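Local coordinates for glucose-6-phosphate 1-dehydrogenase (Kluyveromyces lactis, PDB 7E6I), which catalyses the NADP-dependent oxidation of glucose 6-phosphate to 6-phosphogluconolactone, the first step of the oxidative pentose phosphate pathway, at residues K187-N192 and E376-K381; Q248-L253 and I333-G338; L253-P258 and E264-E269. One frame throughout, in Å; residues are numbered along the deposited sequence.

How the contacts relate
From the N terminus, the chain first reaches residues 187-192, just after the last strand of the parallel dinucleotide-binding sheet. Contact 1 joins this short helix to residues 376-381 in the large mixed sheet and closes the longest of the three loops. Nested inside that loop is contact 2, which sets the long helix 236-254 against strand 333-338 of the same sheet. Contact 3 is nested deeper still: where that helix ends, the chain turns back onto helix 263-276, and Leu253 is shared by contacts 2 and 3. None of the loops cross. Contacts 1 and 2 meet through Val190 CG1 and Leu252 CD1, 3.5 Å apart, whereas contacts 1 and 3 do not touch.

Contact 1: residues K187-N192 and E376-K381; sequences KEMVKN and EAIYLK. With BG6 (6-O-phosphono-beta-D-glucopyranose), chain B.
Met189 and Glu376 carry this contact between the short helix 188-191 and the residue leading into strand 377-385. The first residue of the helical segment, Lys187, occupies the N-cap position and serves the substrate instead of the strand. Its chain runs extended until the last torsion (chi4 -88°), where it bends to bring NZ 2.6 Å from O3P of the BG6 phosphate in a hydrogen bond. Gln373 accepts a second bond from NZ, and Tyr184 adds a cation-pi contact. Glu188 starts toward the strand but turns its carboxylate away, leaving its OE1 6.9 Å from OE2 of Glu376. Met189 makes the real approach. With CG anti to the backbone N (chi1 -170°), the side chain leaves toward the strand and then curls through chi2 and chi3, so that its methyl CE comes to rest 3.4 Å from CB of Glu376. The same methyl lies 4.0 Å from the backbone N of Ala377, and SD lies 4.4 Å from CD1 of Ile378. Tyr402, Tyr406 and Ile370 also pack on Met189. Beyond Ile378 the strand continues through Tyr379, Leu380 and Lys381, which by similarity belong to a second NADP(+) site. The methionine touches only the aliphatic root of Glu376 and not its carboxylate, so the contact between the two segments is van der Waals packing of the thioether. Lys187 adds a positive charge that probably helps to neutralise the substrate phosphate, in a pocket that also holds His183 and Lys339.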
loop_
_atom_site.group_PDB
_atom_site.type_symbol
_atom_site.label_atom_id
_atom_site.label_comp_id
_atom_site.label_asym_id
_atom_site.label_seq_id
_atom_site.Cartn_x
_atom_site.Cartn_y
_atom_site.Cartn_z
ATOM N N LYS A 187 -2.628 -1.541 6.253
ATOM C CA LYS A 187 -2.347 -0.667 7.386
ATOM C C LYS A 187 -3.625 -0.363 8.156
ATOM O O LYS A 187 -4.680 -0.118 7.567
ATOM C CB LYS A 187 -1.715 0.637 6.910
ATOM C CG LYS A 187 -0.322 0.485 6.322
ATOM C CD LYS A 187 0.271 1.838 5.959
ATOM C CE LYS A 187 1.582 1.671 5.206
ATOM N NZ LYS A 187 2.778 1.584 6.108
ATOM N N GLU A 188 -3.516 -0.367 9.488
ATOM C CA GLU A 188 -4.695 -0.283 10.343
ATOM C C GLU A 188 -5.546 0.927 9.988
ATOM O O GLU A 188 -6.751 0.807 9.761
ATOM C CB GLU A 188 -4.263 -0.240 11.808
ATOM C CG GLU A 188 -5.341 0.174 12.789
ATOM C CD GLU A 188 -6.432 -0.886 12.992
ATOM O OE1 GLU A 188 -6.226 -2.056 12.599
ATOM O OE2 GLU A 188 -7.503 -0.538 13.552
ATOM N N MET A 189 -4.923 2.101 9.878
ATOM C CA MET A 189 -5.710 3.308 9.653
ATOM C C MET A 189 -6.269 3.361 8.236
ATOM O O MET A 189 -7.351 3.916 8.021
ATOM C CB MET A 189 -4.878 4.554 9.959
ATOM C CG MET A 189 -5.686 5.848 9.984
ATOM S SD MET A 189 -6.811 5.980 11.404
ATOM C CE MET A 189 -5.778 5.311 12.687
ATOM N N VAL A 190 -5.569 2.791 7.253
ATOM C CA VAL A 190 -6.176 2.706 5.933
ATOM C C VAL A 190 -7.434 1.839 5.983
ATOM O O VAL A 190 -8.456 2.173 5.368
ATOM C CB VAL A 190 -5.157 2.189 4.900
ATOM C CG1 VAL A 190 -5.813 2.061 3.521
ATOM C CG2 VAL A 190 -3.969 3.135 4.829
ATOM N N LYS A 191 -7.399 0.735 6.753
ATOM C CA LYS A 191 -8.554 -0.157 6.843
ATOM C C LYS A 191 -9.741 0.469 7.572
ATOM O O LYS A 191 -10.875 0.038 7.357
ATOM C CB LYS A 191 -8.166 -1.473 7.524
ATOM C CG LYS A 191 -7.234 -2.343 6.689
ATOM C CD LYS A 191 -7.105 -3.765 7.256
ATOM C CE LYS A 191 -6.339 -3.794 8.576
ATOM N NZ LYS A 191 -6.579 -5.071 9.318
ATOM N N ASN A 192 -9.523 1.480 8.410
ATOM C CA ASN A 192 -10.637 2.146 9.074
ATOM C C ASN A 192 -11.383 3.149 8.191
ATOM O O ASN A 192 -12.449 3.620 8.604
ATOM C CB ASN A 192 -10.142 2.897 10.314
ATOM C CG ASN A 192 -9.476 1.992 11.332
ATOM O OD1 ASN A 192 -9.849 0.832 11.490
ATOM N ND2 ASN A 192 -8.492 2.530 12.043
ATOM N N GLU A 376 -0.868 6.916 14.269
ATOM C CA GLU A 376 -2.281 6.724 13.932
ATOM C C GLU A 376 -3.207 7.610 14.757
ATOM O O GLU A 376 -3.314 7.431 15.976
ATOM C CB GLU A 376 -2.696 5.265 14.153
ATOM C CG GLU A 376 -2.065 4.272 13.229
ATOM C CD GLU A 376 -0.998 3.463 13.928
ATOM O OE1 GLU A 376 -0.172 4.060 14.662
ATOM O OE2 GLU A 376 -0.993 2.222 13.748
ATOM N N ALA A 377 -3.874 8.566 14.109
ATOM C CA ALA A 377 -4.717 9.509 14.827
ATOM C C ALA A 377 -5.690 10.170 13.862
ATOM O O ALA A 377 -5.492 10.161 12.642
ATOM C CB ALA A 377 -3.883 10.574 15.542
ATOM N N ILE A 378 -6.744 10.749 14.434
ATOM C CA ILE A 378 -7.677 11.595 13.705
ATOM C C ILE A 378 -7.815 12.907 14.461
ATOM O O ILE A 378 -7.983 12.902 15.684
ATOM C CB ILE A 378 -9.039 10.904 13.532
ATOM C CG1 ILE A 378 -8.883 9.692 12.616
ATOM C CG2 ILE A 378 -10.062 11.872 12.977
ATOM C CD1 ILE A 378 -9.968 8.665 12.793
ATOM N N TYR A 379 -7.718 14.028 13.747
ATOM C CA TYR A 379 -7.850 15.353 14.343
ATOM C C TYR A 379 -8.924 16.136 13.607
ATOM O O TYR A 379 -9.000 16.090 12.375
ATOM C CB TYR A 379 -6.536 16.147 14.288
ATOM C CG TYR A 379 -5.345 15.398 14.811
ATOM C CD1 TYR A 379 -5.141 15.266 16.176
ATOM C CD2 TYR A 379 -4.433 14.805 13.947
ATOM C CE1 TYR A 379 -4.052 14.573 16.676
ATOM C CE2 TYR A 379 -3.355 14.097 14.434
ATOM C CZ TYR A 379 -3.166 13.990 15.802
ATOM O OH TYR A 379 -2.095 13.298 16.323
ATOM N N LEU A 380 -9.747 16.859 14.360
ATOM C CA LEU A 380 -10.794 17.701 13.792
ATOM C C LEU A 380 -10.606 19.117 14.305
ATOM O O LEU A 380 -10.595 19.347 15.519
ATOM C CB LEU A 380 -12.186 17.193 14.155
ATOM C CG LEU A 380 -12.626 15.818 13.641
ATOM C CD1 LEU A 380 -12.103 14.763 14.563
ATOM C CD2 LEU A 380 -14.152 15.704 13.551
ATOM N N LYS A 381 -10.449 20.054 13.385
ATOM C CA LYS A 381 -10.446 21.459 13.736
ATOM C C LYS A 381 -11.898 21.908 13.867
ATOM O O LYS A 381 -12.672 21.806 12.905
ATOM C CB LYS A 381 -9.699 22.248 12.669
ATOM C CG LYS A 381 -9.427 23.681 13.046
ATOM C CD LYS A 381 -8.308 24.228 12.227
ATOM C CE LYS A 381 -8.303 25.717 12.250
ATOM N NZ LYS A 381 -7.763 26.205 10.971
HETATM C C1 BG6 B . 7.528 1.233 -1.164
HETATM C C2 BG6 B . 8.392 2.259 -1.896
HETATM O O1 BG6 B . 6.502 0.739 -1.929
HETATM O O5 BG6 B . 6.904 1.886 0.034
HETATM C C3 BG6 B . 9.418 2.851 -0.994
HETATM O O2 BG6 B . 9.036 1.678 -3.039
HETATM C C4 BG6 B . 8.783 3.512 0.185
HETATM O O3 BG6 B . 10.185 3.863 -1.699
HETATM C C5 BG6 B . 7.888 2.525 0.936
HETATM O O4 BG6 B . 9.818 4.019 1.037
HETATM C C6 BG6 B . 7.084 3.168 2.032
HETATM O O6 BG6 B . 6.292 2.162 2.636
HETATM P P BG6 B . 5.954 2.303 4.255
HETATM O O1P BG6 B . 5.371 3.701 4.336
HETATM O O2P BG6 B . 7.236 2.154 5.032
HETATM O O3P BG6 B . 4.975 1.244 4.757
#

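Contact 2: residues Q248-L253 and I333-G338; sequences QVLTLL and IVMRAG
Ile333 CG2 meets both methyls of Leu250, reaching CD1 at 3.7 Å and CD2 at 3.9 Å, so the branch methyl of the isoleucine fits against the forked end of the leucine. The next residue, Val334, turns to the other face of the strand, where Phe474 and Leu475 of helix 471-476 receive it. Met335 comes back to the helix side, and its SD lies 4.0 Å from CD2 of Leu250, the methyl already touching Ile333. One leucine therefore bridges two side chains that lie two residues apart on the same face of the strand. It can do so because its CG stands anti to the backbone N (chi1 175°), which throws the fork from the helix surface toward the strand. All three side chains are buried and the contact is wholly apolar, the leucine meeting each partner at a slant. Arg336, a by-similarity residue of the second NADP(+) site, is held by a hydrogen bond from NE to Gln216 OE1. Strand 333-338 runs between strands 212-220 and 316-321 of the mixed sheet. Helix 236-254 packs over the face bearing Ile333 and Met335, with its Met242 and Leu246 also touching Met335; Phe277, from a loop, packs on Leu250, while helix 471-476 covers the opposite face.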
loop_
_atom_site.group_PDB
_atom_site.type_symbol
_atom_site.label_atom_id
_atom_site.label_comp_id
_atom_site.label_asym_id
_atom_site.label_seq_id
_atom_site.Cartn_x
_atom_site.Cartn_y
_atom_site.Cartn_z
ATOM N N GLN A 248 -4.435 4.378 -4.023
ATOM C CA GLN A 248 -5.308 3.479 -3.275
ATOM C C GLN A 248 -6.054 4.226 -2.176
ATOM O O GLN A 248 -7.284 4.159 -2.089
ATOM C CB GLN A 248 -4.488 2.336 -2.672
ATOM C CG GLN A 248 -4.157 1.210 -3.637
ATOM C CD GLN A 248 -5.396 0.484 -4.142
ATOM O OE1 GLN A 248 -6.470 0.584 -3.558
ATOM N NE2 GLN A 248 -5.248 -0.250 -5.231
ATOM N N VAL A 249 -5.312 4.948 -1.326
ATOM C CA VAL A 249 -5.924 5.742 -0.266
ATOM C C VAL A 249 -6.985 6.675 -0.835
ATOM O O VAL A 249 -8.106 6.760 -0.323
ATOM C CB VAL A 249 -4.845 6.532 0.492
ATOM C CG1 VAL A 249 -5.499 7.572 1.409
ATOM C CG2 VAL A 249 -3.935 5.583 1.258
ATOM N N LEU A 250 -6.636 7.412 -1.892
ATOM C CA LEU A 250 -7.548 8.414 -2.442
ATOM C C LEU A 250 -8.821 7.752 -2.921
ATOM O O LEU A 250 -9.931 8.273 -2.753
ATOM C CB LEU A 250 -6.860 9.154 -3.592
ATOM C CG LEU A 250 -7.688 10.166 -4.377
ATOM C CD1 LEU A 250 -8.205 11.271 -3.425
ATOM C CD2 LEU A 250 -6.861 10.753 -5.527
ATOM N N THR A 251 -8.664 6.571 -3.478
ATOM C CA THR A 251 -9.790 5.787 -3.952
ATOM C C THR A 251 -10.736 5.425 -2.799
ATOM O O THR A 251 -11.963 5.549 -2.918
ATOM C CB THR A 251 -9.178 4.575 -4.670
ATOM O OG1 THR A 251 -9.382 4.703 -6.072
ATOM C CG2 THR A 251 -9.691 3.328 -4.210
ATOM N N LEU A 252 -10.179 5.042 -1.649
ATOM C CA LEU A 252 -11.000 4.768 -0.480
ATOM C C LEU A 252 -11.708 6.019 0.030
ATOM O O LEU A 252 -12.782 5.911 0.630
ATOM C CB LEU A 252 -10.134 4.162 0.608
ATOM C CG LEU A 252 -9.546 2.811 0.216
ATOM C CD1 LEU A 252 -8.433 2.387 1.179
ATOM C CD2 LEU A 252 -10.669 1.771 0.162
ATOM N N LEU A 253 -11.126 7.211 -0.177
ATOM C CA LEU A 253 -11.732 8.452 0.298
ATOM C C LEU A 253 -12.803 8.994 -0.632
ATOM O O LEU A 253 -13.632 9.806 -0.196
ATOM C CB LEU A 253 -10.672 9.540 0.466
ATOM C CG LEU A 253 -9.592 9.314 1.518
ATOM C CD1 LEU A 253 -8.409 10.276 1.269
ATOM C CD2 LEU A 253 -10.149 9.471 2.929
ATOM N N ILE A 333 -8.292 18.122 -5.982
ATOM C CA ILE A 333 -7.634 17.070 -5.219
ATOM C C ILE A 333 -6.134 17.139 -5.485
ATOM O O ILE A 333 -5.711 17.280 -6.637
ATOM C CB ILE A 333 -8.204 15.700 -5.601
ATOM C CG1 ILE A 333 -9.663 15.626 -5.181
ATOM C CG2 ILE A 333 -7.383 14.566 -5.015
ATOM C CD1 ILE A 333 -10.406 14.540 -5.908
ATOM N N VAL A 334 -5.325 17.054 -4.434
ATOM C CA VAL A 334 -3.878 17.042 -4.591
ATOM C C VAL A 334 -3.311 15.787 -3.937
ATOM O O VAL A 334 -3.645 15.463 -2.787
ATOM C CB VAL A 334 -3.224 18.302 -4.002
ATOM C CG1 VAL A 334 -1.691 18.165 -4.031
ATOM C CG2 VAL A 334 -3.651 19.534 -4.768
ATOM N N MET A 335 -2.453 15.087 -4.666
ATOM C CA MET A 335 -1.583 14.070 -4.090
ATOM C C MET A 335 -0.168 14.613 -4.143
ATOM O O MET A 335 0.261 15.125 -5.181
ATOM C CB MET A 335 -1.671 12.755 -4.857
ATOM C CG MET A 335 -2.848 11.873 -4.451
ATOM S SD MET A 335 -2.848 10.280 -5.334
ATOM C CE MET A 335 -1.269 10.388 -6.163
ATOM N N ARG A 336 0.553 14.518 -3.035
ATOM C CA ARG A 336 1.913 15.030 -3.009
ATOM C C ARG A 336 2.795 14.081 -2.211
ATOM O O ARG A 336 2.427 13.652 -1.114
ATOM C CB ARG A 336 1.965 16.462 -2.446
ATOM C CG ARG A 336 1.418 16.675 -1.030
ATOM C CD ARG A 336 1.328 18.187 -0.770
ATOM N NE ARG A 336 0.549 18.599 0.402
ATOM C CZ ARG A 336 1.068 18.758 1.618
ATOM N NH1 ARG A 336 2.356 18.521 1.807
ATOM N NH2 ARG A 336 0.316 19.162 2.641
ATOM N N ALA A 337 3.941 13.736 -2.784
ATOM C CA ALA A 337 4.861 12.766 -2.207
ATOM C C ALA A 337 6.295 13.242 -2.418
ATOM O O ALA A 337 6.633 13.735 -3.501
ATOM C CB ALA A 337 4.684 11.387 -2.840
ATOM N N GLY A 338 7.132 13.082 -1.389
ATOM C CA GLY A 338 8.529 13.455 -1.499
ATOM C C GLY A 338 9.420 12.630 -0.600
ATOM O O GLY A 338 9.023 12.202 0.491
#

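Contact 3: residues L253-P258 and E264-E269; sequences LTMERP and ESVRDE
Met255, Pro258, Val266 and the aliphatic part of Glu269 make the apolar packing between these segments. The methyl CE of Met255 lies 3.6 Å from CB of Glu269 and also reaches the carbonyl O of Val266, the methionine and glutamate side chains running nearly perpendicular. The CG of Met255 sits between the backbone N and the carbonyl carbon (chi1 66°), an unfavoured torsion that carries the thioether onto the helix. Pro258 CG lies alongside Val266 CG2 at 4.0 Å, and its CB rests 3.7 Å from the carbonyl O of Ser265.

A non-helical connection joins two helices here: helix 236-254 ends just before Met255, and residues 255-258 run back antiparallel along the start of helix 263-276, Met255 beside Glu269 and Pro258 beside Ser265.

Polar links across the contact pass through one water. It accepts a hydrogen bond from Glu256 N and donates to Glu269 O and, at 2.6 Å, to Glu269 OE1. With an alanine at Glu269, the water would probably lose one of its two acceptors and a gap would open beside Pro258 CA, where Glu269 CG now packs at 3.8 Å. The carboxylate of Glu256 points away and pairs with Arg327.

Within the helix, Arg267 NE forms a salt bridge to Glu264 OE1 at 2.9 Å, the oxygen lying in the guanidinium plane. Arg432 also pairs with Glu264 OE1, and it forms a salt bridge to Asp268 as well.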
loop_
_atom_site.group_PDB
_atom_site.type_symbol
_atom_site.label_atom_id
_atom_site.label_comp_id
_atom_site.label_asym_id
_atom_site.label_seq_id
_atom_site.Cartn_x
_atom_site.Cartn_y
_atom_site.Cartn_z
ATOM N N LEU A 253 -11.126 7.211 -0.177
ATOM C CA LEU A 253 -11.732 8.452 0.298
ATOM C C LEU A 253 -12.803 8.994 -0.632
ATOM O O LEU A 253 -13.632 9.806 -0.196
ATOM C CB LEU A 253 -10.672 9.540 0.466
ATOM C CG LEU A 253 -9.592 9.314 1.518
ATOM C CD1 LEU A 253 -8.409 10.276 1.269
ATOM C CD2 LEU A 253 -10.149 9.471 2.929
ATOM N N THR A 254 -12.794 8.595 -1.908
ATOM C CA THR A 254 -13.693 9.189 -2.886
ATOM C C THR A 254 -14.743 8.228 -3.434
ATOM O O THR A 254 -15.707 8.694 -4.053
ATOM C CB THR A 254 -12.897 9.773 -4.070
ATOM O OG1 THR A 254 -12.095 8.745 -4.660
ATOM C CG2 THR A 254 -11.981 10.916 -3.634
ATOM N N MET A 255 -14.585 6.913 -3.247
ATOM C CA MET A 255 -15.556 5.997 -3.837
ATOM C C MET A 255 -16.928 6.180 -3.209
ATOM O O MET A 255 -17.070 6.744 -2.121
ATOM C CB MET A 255 -15.146 4.538 -3.649
ATOM C CG MET A 255 -15.146 4.079 -2.196
ATOM S SD MET A 255 -14.295 2.519 -1.935
ATOM C CE MET A 255 -15.729 1.463 -1.646
ATOM N N GLU A 256 -17.944 5.671 -3.900
ATOM C CA GLU A 256 -19.274 5.554 -3.312
ATOM C C GLU A 256 -19.352 4.314 -2.426
ATOM O O GLU A 256 -18.447 3.468 -2.400
ATOM C CB GLU A 256 -20.356 5.475 -4.385
ATOM C CG GLU A 256 -20.362 6.641 -5.368
ATOM C CD GLU A 256 -20.753 7.967 -4.722
ATOM O OE1 GLU A 256 -21.687 7.984 -3.876
ATOM O OE2 GLU A 256 -20.130 8.998 -5.068
ATOM N N ARG A 257 -20.461 4.212 -1.701
ATOM C CA ARG A 257 -20.627 3.153 -0.713
ATOM C C ARG A 257 -20.844 1.821 -1.421
ATOM O O ARG A 257 -21.661 1.741 -2.340
ATOM C CB ARG A 257 -21.811 3.472 0.211
ATOM C CG ARG A 257 -22.200 2.364 1.198
ATOM C CD ARG A 257 -23.628 2.554 1.745
ATOM N NE ARG A 257 -23.728 3.830 2.437
ATOM C CZ ARG A 257 -23.521 3.994 3.744
ATOM N NH1 ARG A 257 -23.239 2.936 4.510
ATOM N NH2 ARG A 257 -23.605 5.213 4.290
ATOM N N PRO A 258 -20.129 0.773 -1.051
ATOM C CA PRO A 258 -20.426 -0.541 -1.637
ATOM C C PRO A 258 -21.858 -0.941 -1.310
ATOM O O PRO A 258 -22.326 -0.780 -0.179
ATOM C CB PRO A 258 -19.391 -1.477 -0.996
ATOM C CG PRO A 258 -18.447 -0.614 -0.195
ATOM C CD PRO A 258 -18.995 0.771 -0.108
ATOM N N GLU A 264 -16.111 -7.992 -3.645
ATOM C CA GLU A 264 -16.077 -7.403 -4.972
ATOM C C GLU A 264 -16.942 -6.156 -5.077
ATOM O O GLU A 264 -16.807 -5.410 -6.049
ATOM C CB GLU A 264 -16.521 -8.425 -6.022
ATOM C CG GLU A 264 -15.648 -9.659 -6.135
ATOM C CD GLU A 264 -14.172 -9.345 -6.390
ATOM O OE1 GLU A 264 -13.834 -8.208 -6.824
ATOM O OE2 GLU A 264 -13.346 -10.257 -6.175
ATOM N N SER A 265 -17.849 -5.919 -4.132
ATOM C CA SER A 265 -18.559 -4.650 -4.158
ATOM C C SER A 265 -17.653 -3.509 -3.725
ATOM O O SER A 265 -17.782 -2.399 -4.247
ATOM C CB SER A 265 -19.814 -4.704 -3.296
ATOM O OG SER A 265 -20.852 -5.359 -4.008
ATOM N N VAL A 266 -16.737 -3.758 -2.789
ATOM C CA VAL A 266 -15.712 -2.765 -2.477
ATOM C C VAL A 266 -14.895 -2.467 -3.718
ATOM O O VAL A 266 -14.650 -1.308 -4.076
ATOM C CB VAL A 266 -14.808 -3.256 -1.333
ATOM C CG1 VAL A 266 -13.694 -2.288 -1.130
ATOM C CG2 VAL A 266 -15.599 -3.403 -0.052
ATOM N N ARG A 267 -14.474 -3.518 -4.404
ATOM C CA ARG A 267 -13.590 -3.329 -5.537
ATOM C C ARG A 267 -14.322 -2.665 -6.703
ATOM O O ARG A 267 -13.760 -1.790 -7.365
ATOM C CB ARG A 267 -12.968 -4.671 -5.899
ATOM C CG ARG A 267 -11.559 -4.770 -5.366
ATOM C CD ARG A 267 -11.136 -6.102 -4.812
ATOM N NE ARG A 267 -11.300 -7.218 -5.730
ATOM C CZ ARG A 267 -10.315 -8.008 -6.164
ATOM N NH1 ARG A 267 -9.050 -7.801 -5.810
ATOM N NH2 ARG A 267 -10.605 -9.020 -6.971
ATOM N N ASP A 268 -15.592 -3.009 -6.925
ATOM C CA ASP A 268 -16.375 -2.348 -7.966
ATOM C C ASP A 268 -16.432 -0.842 -7.750
ATOM O O ASP A 268 -16.393 -0.067 -8.717
ATOM C CB ASP A 268 -17.809 -2.892 -7.996
ATOM C CG ASP A 268 -17.914 -4.299 -8.576
ATOM O OD1 ASP A 268 -16.988 -4.760 -9.283
ATOM O OD2 ASP A 268 -18.948 -4.944 -8.307
ATOM N N GLU A 269 -16.572 -0.401 -6.495
ATOM C CA GLU A 269 -16.679 1.035 -6.265
ATOM C C GLU A 269 -15.331 1.728 -6.445
ATOM O O GLU A 269 -15.283 2.874 -6.913
ATOM C CB GLU A 269 -17.247 1.311 -4.877
ATOM C CG GLU A 269 -18.680 0.815 -4.674
ATOM C CD GLU A 269 -19.666 1.320 -5.726
ATOM O OE1 GLU A 269 -19.523 2.468 -6.200
ATOM O OE2 GLU A 269 -20.607 0.580 -6.071
HETATM O O HOH W 1 -17.730 4.261 -6.540
#